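Local coordinates for glucose-resistance amylase regulator (Weissella paramesenteroides ATCC 33313, PDB 4RK6), which probably represses transcription as a DNA-binding regulator of the LacI family and holds glucose in the sugar pocket of its periplasmic-binding-protein-like core, at residues Ser39-Leu44 / Leu254-Asp259; Thr46-Asp51 / Tyr56-Thr61; Met114-Asp119 / Thr272-Arg277; Gly248-Gln253 / Ile268-Glu273. All coordinates share one frame; numbering follows the deposited sequence. Where two conformers were deposited one is given.

Contact 1 of 4, residues Ser39-Leu44 / Leu254-Asp259; sequences SGYELL and LFLDSD
The backbones stay well apart, Ser39 CA and Leu256 CA lying 8.2 Å from each other where the turn after helix 24-39 passes the last turn of helix 244-257. Gly40 makes that turn: its positive phi of 77° closes a Schellman motif and sends the chain into strand 42-48. Between the segments, Tyr41 and Phe255 form an offset edge-to-face pair, with the edge of Phe255 directed at the tyrosine face. The ring centroids are 5.8 Å apart and the planes stand at 79°. The offset brings Phe255 CE2 close to the phenol end, 3.6 Å from Tyr41 OH. Leu256 runs alongside the same tyrosine in the opposite sense: CD2 lies 3.7 Å from Tyr41 CE1 and also borders Ser39, while CD1 reaches Ser39 CB at 3.7 Å. With CG turned beside its own backbone N (chi1 -68°), the leucine brings its fork closer to the turn than its CB direction would suggest. Ser39 CB and OG both border the leucine methyls; the OG is hydrogen-bonded to Thr35 O and Thr36 O in its own helix. Met252 also packs on Ser39 and Tyr41. No hydrogen bond crosses between the segments, so this surface contact of the N-terminal lobe relies on dispersion and on the weakly polar aromatic pair, joining an early turn to a helix that arrives some 200 residues later.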
loop_
_atom_site.group_PDB
_atom_site.type_symbol
_atom_site.label_atom_id
_atom_site.label_comp_id
_atom_site.label_asym_id
_atom_site.label_seq_id
_atom_site.Cartn_x
_atom_site.Cartn_y
_atom_site.Cartn_z
ATOM N N SER A 39 -12.802 -21.830 -6.645
ATOM C CA SER A 39 -14.075 -22.417 -6.233
ATOM C C SER A 39 -15.274 -21.861 -6.994
ATOM O O SER A 39 -16.411 -22.222 -6.691
ATOM C CB SER A 39 -14.281 -22.208 -4.727
ATOM O OG SER A 39 -14.260 -20.826 -4.415
ATOM N N GLY A 40 -15.046 -20.979 -7.968
ATOM C CA GLY A 40 -16.150 -20.409 -8.749
ATOM C C GLY A 40 -16.962 -19.319 -8.063
ATOM O O GLY A 40 -18.128 -19.093 -8.407
ATOM N N TYR A 41 -16.350 -18.643 -7.092
ATOM C CA TYR A 41 -16.961 -17.497 -6.421
ATOM C C TYR A 41 -16.324 -16.229 -6.939
ATOM O O TYR A 41 -15.204 -16.232 -7.451
ATOM C CB TYR A 41 -16.719 -17.535 -4.906
ATOM C CG TYR A 41 -17.722 -18.346 -4.140
ATOM C CD1 TYR A 41 -17.620 -19.728 -4.081
ATOM C CD2 TYR A 41 -18.773 -17.734 -3.480
ATOM C CE1 TYR A 41 -18.549 -20.480 -3.375
ATOM C CE2 TYR A 41 -19.698 -18.471 -2.767
ATOM C CZ TYR A 41 -19.584 -19.844 -2.730
ATOM O OH TYR A 41 -20.489 -20.592 -2.036
ATOM N N GLU A 42 -17.058 -15.150 -6.789
ATOM C CA GLU A 42 -16.539 -13.827 -7.040
ATOM C C GLU A 42 -16.433 -13.081 -5.720
ATOM O O GLU A 42 -17.135 -13.388 -4.772
ATOM C CB GLU A 42 -17.412 -13.078 -8.049
ATOM C CG GLU A 42 -16.805 -13.097 -9.448
ATOM C CD GLU A 42 -15.363 -12.610 -9.445
ATOM O OE1 GLU A 42 -14.514 -13.255 -10.104
ATOM O OE2 GLU A 42 -15.080 -11.603 -8.745
ATOM N N LEU A 43 -15.516 -12.129 -5.692
ATOM C CA LEU A 43 -15.156 -11.402 -4.485
ATOM C C LEU A 43 -15.586 -9.932 -4.594
ATOM O O LEU A 43 -15.190 -9.237 -5.511
ATOM C CB LEU A 43 -13.656 -11.513 -4.318
ATOM C CG LEU A 43 -13.039 -10.920 -3.070
ATOM C CD1 LEU A 43 -13.661 -11.575 -1.839
ATOM C CD2 LEU A 43 -11.539 -11.142 -3.130
ATOM N N LEU A 44 -16.426 -9.473 -3.677
ATOM C CA LEU A 44 -16.822 -8.047 -3.599
ATOM C C LEU A 44 -16.046 -7.427 -2.454
ATOM O O LEU A 44 -16.062 -7.963 -1.339
ATOM C CB LEU A 44 -18.307 -7.908 -3.305
ATOM C CG LEU A 44 -19.290 -7.741 -4.460
ATOM C CD1 LEU A 44 -18.990 -8.690 -5.613
ATOM C CD2 LEU A 44 -20.704 -7.932 -3.925
ATOM N N LEU A 254 -12.417 -22.448 5.113
ATOM C CA LEU A 254 -13.318 -22.693 6.221
ATOM C C LEU A 254 -14.769 -22.529 5.775
ATOM O O LEU A 254 -15.621 -23.386 6.068
ATOM C CB LEU A 254 -12.981 -21.759 7.382
ATOM C CG LEU A 254 -13.644 -22.014 8.726
ATOM C CD1 LEU A 254 -13.214 -23.372 9.251
ATOM C CD2 LEU A 254 -13.239 -20.913 9.695
ATOM N N PHE A 255 -15.047 -21.471 5.019
ATOM C CA PHE A 255 -16.399 -21.240 4.521
ATOM C C PHE A 255 -16.808 -22.343 3.555
ATOM O O PHE A 255 -17.923 -22.909 3.659
ATOM C CB PHE A 255 -16.521 -19.857 3.858
ATOM C CG PHE A 255 -17.782 -19.680 3.057
ATOM C CD1 PHE A 255 -19.020 -19.666 3.685
ATOM C CD2 PHE A 255 -17.740 -19.544 1.683
ATOM C CE1 PHE A 255 -20.194 -19.534 2.962
ATOM C CE2 PHE A 255 -18.909 -19.390 0.948
ATOM C CZ PHE A 255 -20.137 -19.384 1.580
ATOM N N LEU A 256 -15.926 -22.653 2.613
ATOM C CA LEU A 256 -16.225 -23.692 1.620
ATOM C C LEU A 256 -16.471 -25.067 2.269
ATOM O O LEU A 256 -17.301 -25.837 1.794
ATOM C CB LEU A 256 -15.117 -23.799 0.582
ATOM C CG LEU A 256 -14.984 -22.583 -0.342
ATOM C CD1 LEU A 256 -13.688 -22.662 -1.126
ATOM C CD2 LEU A 256 -16.196 -22.454 -1.249
ATOM N N ASP A 257 -15.753 -25.353 3.350
ATOM C CA ASP A 257 -15.792 -26.671 3.990
ATOM C C ASP A 257 -16.935 -26.819 4.987
ATOM O O ASP A 257 -17.217 -27.934 5.415
ATOM C CB ASP A 257 -14.481 -26.944 4.710
ATOM C CG ASP A 257 -13.330 -27.212 3.764
ATOM O OD1 ASP A 257 -13.542 -27.367 2.555
ATOM O OD2 ASP A 257 -12.185 -27.289 4.269
ATOM N N SER A 258 -17.582 -25.707 5.345
ATOM C CA SER A 258 -18.605 -25.674 6.395
ATOM C C SER A 258 -19.972 -26.120 5.855
ATOM O O SER A 258 -20.154 -26.252 4.642
ATOM C CB SER A 258 -18.735 -24.249 6.942
ATOM O OG SER A 258 -19.325 -23.380 5.964
ATOM N N ASP A 259 -20.929 -26.328 6.760
ATOM C CA ASP A 259 -22.327 -26.594 6.386
ATOM C C ASP A 259 -23.119 -25.290 6.276
ATOM O O ASP A 259 -24.110 -25.087 6.975
ATOM C CB ASP A 259 -22.993 -27.531 7.399
ATOM C CG ASP A 259 -22.444 -28.935 7.332
ATOM O OD1 ASP A 259 -22.481 -29.534 6.237
ATOM O OD2 ASP A 259 -21.983 -29.443 8.372
#

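Contact 2 of 4, residues Thr46-Asp51 / Tyr56-Thr61; sequences TYLDED and YQVFQT
Strand 42-48 and helix 52-64 are the first two elements of a beta-alpha-beta crossover in the Rossmann-like N-terminal lobe; the chain goes on to strand 69-72, beyond strand 12-18. The short segments of strand and helix run nearly antiparallel, their axes 9.1 Å apart and their directions at 157°, and Val58 makes all the close side-chain contacts between them. Its CG1, anti to the backbone N at a chi1 of 169°, is directed between two strand side chains. Thr46 OG1 lies 3.9 Å from that CG1, an approach without a bond, the hydroxyl instead making a weak hydrogen bond to Val15 O in the neighbouring strand. Leu48, two residues further along, crosses Val58 at a slant, its CD1 4.1 Å from Val58 CG1. The other methyl, Val58 CG2, meets the backbone instead, 3.4 Å from Tyr47 O. The Tyr47 side chain itself starts away from the helix and packs on Ile45 of the second subunit, while Val58 also touches Glu42 of that subunit, so the contact borders the dimer interface. Several side-chain bonds hold the link between strand and helix. Asp51 is the N-cap of helix 52-64 and accepts from His54 N through OD1, and Asp49 OD2 is hydrogen-bonded to His54 ND1. Asp49 also closes an Asx turn: Asp51 N approaches Asp49 OD1 at 3.2 Å, nearly straight at 160°, from above the carboxylate plane.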
loop_
_atom_site.group_PDB
_atom_site.type_symbol
_atom_site.label_atom_id
_atom_site.label_comp_id
_atom_site.label_asym_id
_atom_site.label_seq_id
_atom_site.Cartn_x
_atom_site.Cartn_y
_atom_site.Cartn_z
ATOM N N THR A 46 -15.581 -4.029 -0.071
ATOM C CA THR A 46 -16.270 -2.842 0.380
ATOM C C THR A 46 -15.418 -2.240 1.499
ATOM O O THR A 46 -14.716 -2.954 2.211
ATOM C CB THR A 46 -17.708 -3.164 0.883
ATOM O OG1 THR A 46 -17.642 -4.047 2.013
ATOM C CG2 THR A 46 -18.551 -3.795 -0.212
ATOM N N TYR A 47 -15.470 -0.916 1.641
ATOM C CA TYR A 47 -14.791 -0.231 2.733
ATOM C C TYR A 47 -15.781 0.201 3.803
ATOM O O TYR A 47 -16.982 0.391 3.543
ATOM C CB TYR A 47 -13.983 0.968 2.228
ATOM C CG TYR A 47 -12.792 0.555 1.407
ATOM C CD1 TYR A 47 -11.621 0.123 2.011
ATOM C CD2 TYR A 47 -12.841 0.576 0.016
ATOM C CE1 TYR A 47 -10.523 -0.263 1.260
ATOM C CE2 TYR A 47 -11.748 0.186 -0.745
ATOM C CZ TYR A 47 -10.591 -0.231 -0.117
ATOM O OH TYR A 47 -9.499 -0.620 -0.858
ATOM N N LEU A 48 -15.271 0.299 5.022
ATOM C CA LEU A 48 -16.081 0.659 6.180
ATOM C C LEU A 48 -15.415 1.813 6.924
ATOM O O LEU A 48 -14.241 1.713 7.307
ATOM C CB LEU A 48 -16.210 -0.542 7.113
ATOM C CG LEU A 48 -17.344 -0.460 8.129
ATOM C CD1 LEU A 48 -18.647 -0.880 7.465
ATOM C CD2 LEU A 48 -17.031 -1.341 9.321
ATOM N N ASP A 49 -16.154 2.906 7.117
ATOM C CA ASP A 49 -15.651 4.028 7.928
ATOM C C ASP A 49 -16.254 3.964 9.340
ATOM O O ASP A 49 -16.840 2.944 9.711
ATOM C CB ASP A 49 -15.850 5.393 7.224
ATOM C CG ASP A 49 -17.308 5.768 6.999
ATOM O OD1 ASP A 49 -18.231 5.148 7.574
ATOM O OD2 ASP A 49 -17.533 6.727 6.228
ATOM N N GLU A 50 -16.101 5.028 10.124
ATOM C CA GLU A 50 -16.508 5.020 11.535
ATOM C C GLU A 50 -17.923 5.571 11.761
ATOM O O GLU A 50 -18.336 5.766 12.900
ATOM C CB GLU A 50 -15.490 5.819 12.365
ATOM C CG GLU A 50 -15.299 5.311 13.788
ATOM C CD GLU A 50 -14.530 4.007 13.846
ATOM O OE1 GLU A 50 -13.393 3.963 13.331
ATOM O OE2 GLU A 50 -15.061 3.029 14.414
ATOM N N ASP A 51 -18.669 5.791 10.684
ATOM C CA ASP A 51 -19.961 6.463 10.745
ATOM C C ASP A 51 -21.040 5.413 10.690
ATOM O O ASP A 51 -21.231 4.775 9.657
ATOM C CB ASP A 51 -20.103 7.433 9.561
ATOM C CG ASP A 51 -21.435 8.175 9.548
ATOM O OD1 ASP A 51 -22.491 7.551 9.299
ATOM O OD2 ASP A 51 -21.429 9.405 9.758
ATOM N N TYR A 56 -24.403 1.139 7.885
ATOM C CA TYR A 56 -25.657 0.481 7.568
ATOM C C TYR A 56 -25.879 0.362 6.050
ATOM O O TYR A 56 -26.403 -0.637 5.590
ATOM C CB TYR A 56 -26.859 1.139 8.267
ATOM C CG TYR A 56 -28.114 0.312 8.091
ATOM C CD1 TYR A 56 -28.291 -0.878 8.796
ATOM C CD2 TYR A 56 -29.105 0.690 7.184
ATOM C CE1 TYR A 56 -29.425 -1.655 8.621
ATOM C CE2 TYR A 56 -30.241 -0.082 7.004
ATOM C CZ TYR A 56 -30.396 -1.252 7.722
ATOM O OH TYR A 56 -31.524 -2.019 7.546
ATOM N N GLN A 57 -25.462 1.375 5.289
ATOM C CA GLN A 57 -25.540 1.325 3.814
ATOM C C GLN A 57 -24.683 0.194 3.254
ATOM O O GLN A 57 -25.132 -0.546 2.376
ATOM C CB GLN A 57 -25.119 2.664 3.174
ATOM C CG GLN A 57 -25.973 3.868 3.561
ATOM C CD GLN A 57 -27.461 3.638 3.345
ATOM O OE1 GLN A 57 -27.882 3.209 2.273
ATOM N NE2 GLN A 57 -28.265 3.923 4.367
ATOM N N VAL A 58 -23.463 0.064 3.770
ATOM C CA VAL A 58 -22.571 -1.043 3.417
ATOM C C VAL A 58 -23.254 -2.379 3.670
ATOM O O VAL A 58 -23.189 -3.283 2.844
ATOM C CB VAL A 58 -21.251 -0.994 4.220
ATOM C CG1 VAL A 58 -20.447 -2.286 4.059
ATOM C CG2 VAL A 58 -20.415 0.196 3.794
ATOM N N PHE A 59 -23.906 -2.508 4.818
ATOM C CA PHE A 59 -24.621 -3.722 5.123
ATOM C C PHE A 59 -25.733 -3.976 4.102
ATOM O O PHE A 59 -25.894 -5.097 3.623
ATOM C CB PHE A 59 -25.207 -3.689 6.545
ATOM C CG PHE A 59 -26.286 -4.686 6.751
ATOM C CD1 PHE A 59 -25.975 -6.019 6.951
ATOM C CD2 PHE A 59 -27.626 -4.310 6.739
ATOM C CE1 PHE A 59 -26.976 -6.957 7.115
ATOM C CE2 PHE A 59 -28.629 -5.249 6.899
ATOM C CZ PHE A 59 -28.304 -6.577 7.091
ATOM N N GLN A 60 -26.507 -2.951 3.766
ATOM C CA GLN A 60 -27.551 -3.111 2.743
ATOM C C GLN A 60 -26.987 -3.599 1.389
ATOM O O GLN A 60 -27.644 -4.376 0.703
ATOM C CB GLN A 60 -28.346 -1.822 2.578
ATOM C CG GLN A 60 -29.262 -1.555 3.761
ATOM C CD GLN A 60 -29.995 -0.227 3.657
ATOM O OE1 GLN A 60 -31.215 -0.165 3.811
ATOM N NE2 GLN A 60 -29.253 0.844 3.402
ATOM N N THR A 61 -25.776 -3.145 1.048
ATOM C CA THR A 61 -25.033 -3.560 -0.161
ATOM C C THR A 61 -24.605 -5.038 -0.084
ATOM O O THR A 61 -24.606 -5.755 -1.078
ATOM C CB THR A 61 -23.777 -2.669 -0.343
ATOM O OG1 THR A 61 -24.186 -1.331 -0.649
ATOM C CG2 THR A 61 -22.853 -3.181 -1.452
#

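Contact 3 of 4, residues Met114-Asp119 / Thr272-Arg277; sequences MNSIVD and TELIQR
Ser116 OG, in the conformer described here, has two polar partners, Met113 O one turn back in its own helix and a water that donates to it at 3.2 Å. The same water lies 2.9 Å from Thr272 OG1, making an indirect link between helix 110-123 and strand 267-275. Because Ser116 has a second deposited conformer, this bridge may hold only part of the time. The direct contact belongs to Leu274, which points at the helix and lays one methyl against its backbone: CD1 is 3.8 Å from Ser116 O and 4.1 Å from Ile117 CA. CG is anti to the backbone N (chi1 -167°) and CD1 anti to CA (chi2 161°), so this methyl is the far end of an extended chain. Ile117 adds a looser approach, its CG1 4.4 Å from Leu274 CD1, while it packs otherwise on Val240, Ile194 and Ile224, the last a residue of the glucose pocket. This is the C-terminal lobe, where the strand pairs with strand 238-241 through Glu273 and Ile275. Between the two segments the contact rests on van der Waals packing of one methyl, with the polar link passing through a water.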
loop_
_atom_site.group_PDB
_atom_site.type_symbol
_atom_site.label_atom_id
_atom_site.label_comp_id
_atom_site.label_asym_id
_atom_site.label_seq_id
_atom_site.Cartn_x
_atom_site.Cartn_y
_atom_site.Cartn_z
HETATM N N MSE A 114 4.152 -12.117 19.927
HETATM C CA MSE A 114 4.774 -11.180 20.865
HETATM C C MSE A 114 5.802 -11.843 21.727
HETATM O O MSE A 114 6.888 -11.305 21.956
HETATM C CB MSE A 114 3.739 -10.530 21.765
HETATM C CG MSE A 114 4.356 -9.508 22.709
HETATM SE SE MSE A 114 5.024 -7.937 21.713
HETATM C CE MSE A 114 3.294 -7.346 21.046
ATOM N N ASN A 115 5.468 -13.013 22.245
ATOM C CA ASN A 115 6.389 -13.728 23.080
ATOM C C ASN A 115 7.676 -14.145 22.340
ATOM O O ASN A 115 8.751 -14.092 22.917
ATOM C CB ASN A 115 5.699 -14.923 23.700
ATOM C CG ASN A 115 6.498 -15.514 24.809
ATOM O OD1 ASN A 115 6.754 -14.857 25.820
ATOM N ND2 ASN A 115 6.945 -16.753 24.619
ATOM N N SER A 116 7.575 -14.500 21.066
ATOM C CA SER A 116 8.760 -14.822 20.272
ATOM C C SER A 116 9.685 -13.606 20.165
ATOM O O SER A 116 10.876 -13.731 20.185
ATOM C CB SER A 116 8.390 -15.355 18.881
ATOM O OG SER A 116 7.960 -14.329 17.994
ATOM N N ILE A 117 9.119 -12.417 20.057
ATOM C CA ILE A 117 9.948 -11.227 19.881
ATOM C C ILE A 117 10.647 -10.880 21.189
ATOM O O ILE A 117 11.817 -10.591 21.209
ATOM C CB ILE A 117 9.119 -10.012 19.405
ATOM C CG1 ILE A 117 8.488 -10.302 18.035
ATOM C CG2 ILE A 117 9.987 -8.766 19.389
ATOM C CD1 ILE A 117 7.439 -9.287 17.626
ATOM N N VAL A 118 9.898 -10.917 22.289
ATOM C CA VAL A 118 10.450 -10.606 23.592
ATOM C C VAL A 118 11.528 -11.623 23.941
ATOM O O VAL A 118 12.598 -11.265 24.409
ATOM C CB VAL A 118 9.328 -10.593 24.652
ATOM C CG1 VAL A 118 9.913 -10.578 26.057
ATOM C CG2 VAL A 118 8.418 -9.413 24.449
ATOM N N ASP A 119 11.265 -12.900 23.677
ATOM C CA ASP A 119 12.262 -13.934 23.946
ATOM C C ASP A 119 13.588 -13.691 23.203
ATOM O O ASP A 119 14.681 -13.805 23.766
ATOM C CB ASP A 119 11.707 -15.305 23.585
ATOM C CG ASP A 119 12.370 -16.405 24.361
ATOM O OD1 ASP A 119 12.306 -16.391 25.609
ATOM O OD2 ASP A 119 12.975 -17.272 23.720
ATOM N N THR A 272 3.634 -18.153 12.213
ATOM C CA THR A 272 4.484 -17.029 11.813
ATOM C C THR A 272 5.934 -17.423 12.014
ATOM O O THR A 272 6.257 -18.509 12.507
ATOM C CB THR A 272 4.203 -15.759 12.643
ATOM O OG1 THR A 272 4.588 -15.955 14.005
ATOM C CG2 THR A 272 2.760 -15.396 12.567
ATOM N N GLU A 273 6.823 -16.518 11.661
ATOM C CA GLU A 273 8.234 -16.777 11.816
ATOM C C GLU A 273 8.943 -15.440 11.978
ATOM O O GLU A 273 8.512 -14.434 11.400
ATOM C CB GLU A 273 8.758 -17.479 10.580
ATOM C CG GLU A 273 8.506 -16.716 9.279
ATOM C CD GLU A 273 8.660 -17.592 8.039
ATOM O OE1 GLU A 273 8.641 -18.847 8.172
ATOM O OE2 GLU A 273 8.819 -17.014 6.934
ATOM N N LEU A 274 10.011 -15.478 12.744
ATOM C CA LEU A 274 10.776 -14.291 13.052
ATOM C C LEU A 274 11.944 -14.284 12.081
ATOM O O LEU A 274 12.755 -15.207 12.067
ATOM C CB LEU A 274 11.212 -14.335 14.512
ATOM C CG LEU A 274 11.740 -13.008 15.048
ATOM C CD1 LEU A 274 11.707 -12.999 16.576
ATOM C CD2 LEU A 274 13.153 -12.729 14.554
ATOM N N ILE A 275 11.965 -13.291 11.196
ATOM C CA ILE A 275 13.001 -13.159 10.219
ATOM C C ILE A 275 14.030 -12.158 10.681
ATOM O O ILE A 275 13.752 -10.959 10.851
ATOM C CB ILE A 275 12.436 -12.715 8.861
ATOM C CG1 ILE A 275 11.381 -13.704 8.388
ATOM C CG2 ILE A 275 13.565 -12.582 7.848
ATOM C CD1 ILE A 275 10.735 -13.325 7.088
ATOM N N GLN A 276 15.236 -12.658 10.879
ATOM C CA GLN A 276 16.320 -11.850 11.396
ATOM C C GLN A 276 17.000 -11.172 10.243
ATOM O O GLN A 276 17.417 -11.840 9.300
ATOM C CB GLN A 276 17.275 -12.777 12.137
ATOM C CG GLN A 276 18.470 -12.144 12.749
ATOM C CD GLN A 276 19.478 -13.210 12.992
ATOM O OE1 GLN A 276 19.192 -14.174 13.708
ATOM N NE2 GLN A 276 20.630 -13.096 12.347
ATOM N N ARG A 277 17.051 -9.843 10.306
ATOM C CA ARG A 277 17.717 -9.034 9.291
ATOM C C ARG A 277 18.779 -8.169 9.983
ATOM O O ARG A 277 19.638 -8.718 10.633
ATOM C CB ARG A 277 16.703 -8.239 8.471
ATOM C CG ARG A 277 15.684 -9.137 7.785
ATOM C CD ARG A 277 15.147 -8.495 6.534
ATOM N NE ARG A 277 14.229 -9.349 5.789
ATOM C CZ ARG A 277 12.918 -9.193 5.756
ATOM N NH1 ARG A 277 12.333 -8.248 6.477
ATOM N NH2 ARG A 277 12.192 -9.994 4.997
HETATM O O HOH W 1 7.225 -15.884 15.322
#

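Contact 4 of 4, residues Gly248-Gln253 / Ile268-Glu273; sequences GRIAMQ and IYIPTE
No flat group carries this contact; Ile250 meets Ile268 and Ile270 through branched aliphatic chains alone, with no ring face or edge between the segments. The two branches of Ile250 are shared out. Its CG2 lies 4.0 Å from Ile268 CG2, where the side chains cross at about a right angle, and its CG1 lies 4.0 Å from Ile270 CD1. Ile270 CD1 also comes within 4.2 Å of Ile250 CG2, which places this terminal methyl near the fork of the helix residue. Both strand isoleucines, two positions apart, send their CB atoms to the helix. In the periplasmic-binding-protein fold of the LacI family the chain passes between the lobes three times, and here strand 267-275 has its first part in the N-terminal lobe, bonded to strand 104-108 by Ile268 and Ile270, and its later part beside strand 238-241. Helix 244-257 packs on that first part, and Val106 of strand 104-108 touches both Ile250 and Ile270. At a chi1 of -65°, Ile250 CG1 sits beside the backbone N, leaving CG2 anti to that N and directed at Ile268.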
loop_
_atom_site.group_PDB
_atom_site.type_symbol
_atom_site.label_atom_id
_atom_site.label_comp_id
_atom_site.label_asym_id
_atom_site.label_seq_id
_atom_site.Cartn_x
_atom_site.Cartn_y
_atom_site.Cartn_z
ATOM N N GLY A 248 -5.997 -15.532 4.372
ATOM C CA GLY A 248 -7.080 -15.374 3.419
ATOM C C GLY A 248 -7.529 -16.714 2.840
ATOM O O GLY A 248 -8.720 -17.011 2.802
ATOM N N ARG A 249 -6.580 -17.538 2.395
ATOM C CA ARG A 249 -6.960 -18.837 1.811
ATOM C C ARG A 249 -7.731 -19.720 2.802
ATOM O O ARG A 249 -8.745 -20.343 2.445
ATOM C CB ARG A 249 -5.719 -19.607 1.336
ATOM C CG ARG A 249 -5.051 -19.024 0.107
ATOM C CD ARG A 249 -4.027 -20.002 -0.467
ATOM N NE ARG A 249 -2.843 -20.121 0.379
ATOM C CZ ARG A 249 -1.775 -19.313 0.324
ATOM N NH1 ARG A 249 -1.701 -18.320 -0.564
ATOM N NH2 ARG A 249 -0.765 -19.523 1.144
ATOM N N ILE A 250 -7.251 -19.778 4.034
ATOM C CA ILE A 250 -7.836 -20.642 5.065
ATOM C C ILE A 250 -9.211 -20.129 5.491
ATOM O O ILE A 250 -10.144 -20.923 5.692
ATOM C CB ILE A 250 -6.856 -20.812 6.236
ATOM C CG1 ILE A 250 -5.597 -21.574 5.759
ATOM C CG2 ILE A 250 -7.474 -21.539 7.420
ATOM C CD1 ILE A 250 -5.829 -22.993 5.275
ATOM N N ALA A 251 -9.375 -18.816 5.601
ATOM C CA ALA A 251 -10.714 -18.268 5.877
ATOM C C ALA A 251 -11.736 -18.684 4.796
ATOM O O ALA A 251 -12.850 -19.115 5.093
ATOM C CB ALA A 251 -10.669 -16.753 6.010
HETATM N N MSE A 252 -11.349 -18.594 3.533
HETATM C CA MSE A 252 -12.246 -18.981 2.453
HETATM C C MSE A 252 -12.467 -20.477 2.499
HETATM O O MSE A 252 -13.600 -20.953 2.320
HETATM C CB MSE A 252 -11.703 -18.504 1.102
HETATM C CG MSE A 252 -12.663 -18.771 -0.050
HETATM SE SE MSE A 252 -14.424 -17.948 0.130
HETATM C CE MSE A 252 -15.370 -18.906 -1.317
ATOM N N GLN A 253 -11.421 -21.234 2.781
ATOM C CA GLN A 253 -11.573 -22.702 2.855
ATOM C C GLN A 253 -12.506 -23.137 3.983
ATOM O O GLN A 253 -13.263 -24.101 3.852
ATOM C CB GLN A 253 -10.226 -23.402 3.030
ATOM C CG GLN A 253 -10.292 -24.863 2.625
ATOM C CD GLN A 253 -10.636 -25.010 1.163
ATOM O OE1 GLN A 253 -10.060 -24.323 0.300
ATOM N NE2 GLN A 253 -11.577 -25.895 0.859
ATOM N N ILE A 268 -8.633 -20.631 14.085
ATOM C CA ILE A 268 -7.520 -21.319 13.419
ATOM C C ILE A 268 -6.323 -20.369 13.436
ATOM O O ILE A 268 -6.438 -19.233 12.978
ATOM C CB ILE A 268 -7.885 -21.709 11.997
ATOM C CG1 ILE A 268 -9.053 -22.715 12.026
ATOM C CG2 ILE A 268 -6.684 -22.329 11.298
ATOM C CD1 ILE A 268 -9.729 -22.882 10.689
ATOM N N TYR A 269 -5.219 -20.844 14.006
ATOM C CA TYR A 269 -3.994 -20.063 14.102
ATOM C C TYR A 269 -3.089 -20.425 12.949
ATOM O O TYR A 269 -2.858 -21.616 12.675
ATOM C CB TYR A 269 -3.289 -20.281 15.444
ATOM C CG TYR A 269 -4.053 -19.740 16.623
ATOM C CD1 TYR A 269 -4.278 -18.379 16.758
ATOM C CD2 TYR A 269 -4.582 -20.593 17.593
ATOM C CE1 TYR A 269 -4.995 -17.873 17.822
ATOM C CE2 TYR A 269 -5.291 -20.099 18.667
ATOM C CZ TYR A 269 -5.493 -18.740 18.774
ATOM O OH TYR A 269 -6.201 -18.236 19.826
ATOM N N ILE A 270 -2.593 -19.393 12.272
ATOM C CA ILE A 270 -1.678 -19.542 11.164
ATOM C C ILE A 270 -0.265 -19.226 11.685
ATOM O O ILE A 270 -0.042 -18.195 12.333
ATOM C CB ILE A 270 -2.089 -18.621 9.994
ATOM C CG1 ILE A 270 -3.554 -18.865 9.600
ATOM C CG2 ILE A 270 -1.136 -18.776 8.805
ATOM C CD1 ILE A 270 -3.888 -20.269 9.125
ATOM N N PRO A 271 0.692 -20.135 11.440
ATOM C CA PRO A 271 2.051 -19.938 11.945
ATOM C C PRO A 271 2.712 -18.674 11.416
ATOM O O PRO A 271 2.392 -18.228 10.320
ATOM C CB PRO A 271 2.828 -21.146 11.383
ATOM C CG PRO A 271 1.820 -22.074 10.810
ATOM C CD PRO A 271 0.626 -21.249 10.462
ATOM N N THR A 272 3.634 -18.153 12.213
ATOM C CA THR A 272 4.484 -17.029 11.813
ATOM C C THR A 272 5.934 -17.423 12.014
ATOM O O THR A 272 6.257 -18.509 12.507
ATOM C CB THR A 272 4.203 -15.759 12.643
ATOM O OG1 THR A 272 4.588 -15.955 14.005
ATOM C CG2 THR A 272 2.760 -15.396 12.567
ATOM N N GLU A 273 6.823 -16.518 11.661
ATOM C CA GLU A 273 8.234 -16.777 11.816
ATOM C C GLU A 273 8.943 -15.440 11.978
ATOM O O GLU A 273 8.512 -14.434 11.400
ATOM C CB GLU A 273 8.758 -17.479 10.580
ATOM C CG GLU A 273 8.506 -16.716 9.279
ATOM C CD GLU A 273 8.660 -17.592 8.039
ATOM O OE1 GLU A 273 8.641 -18.847 8.172
ATOM O OE2 GLU A 273 8.819 -17.014 6.934
#

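How the contacts relate
From the N terminus, contact 1 opens at 39-44, and contact 2 opens and closes soon afterwards at 46-51 and 56-61, a short local loop within the long one. Contact 3 opens at 114-119 and contact 4 at 248-253, both before contact 1 closes at 254-259; each ends later, on strand 267-275, and so crosses contact 1. Contacts 3 and 4 share Thr272 and Glu273. Contacts 1 and 4 use helix 244-257 and touch, Leu254 CD1 lying 3.8 Å from Ile268 CD1. Contacts 1, 2 and 4 belong to the N-terminal lobe, contacts 1 and 2 also bordering the second subunit, whereas contact 3 ties the same late strand into the C-terminal lobe.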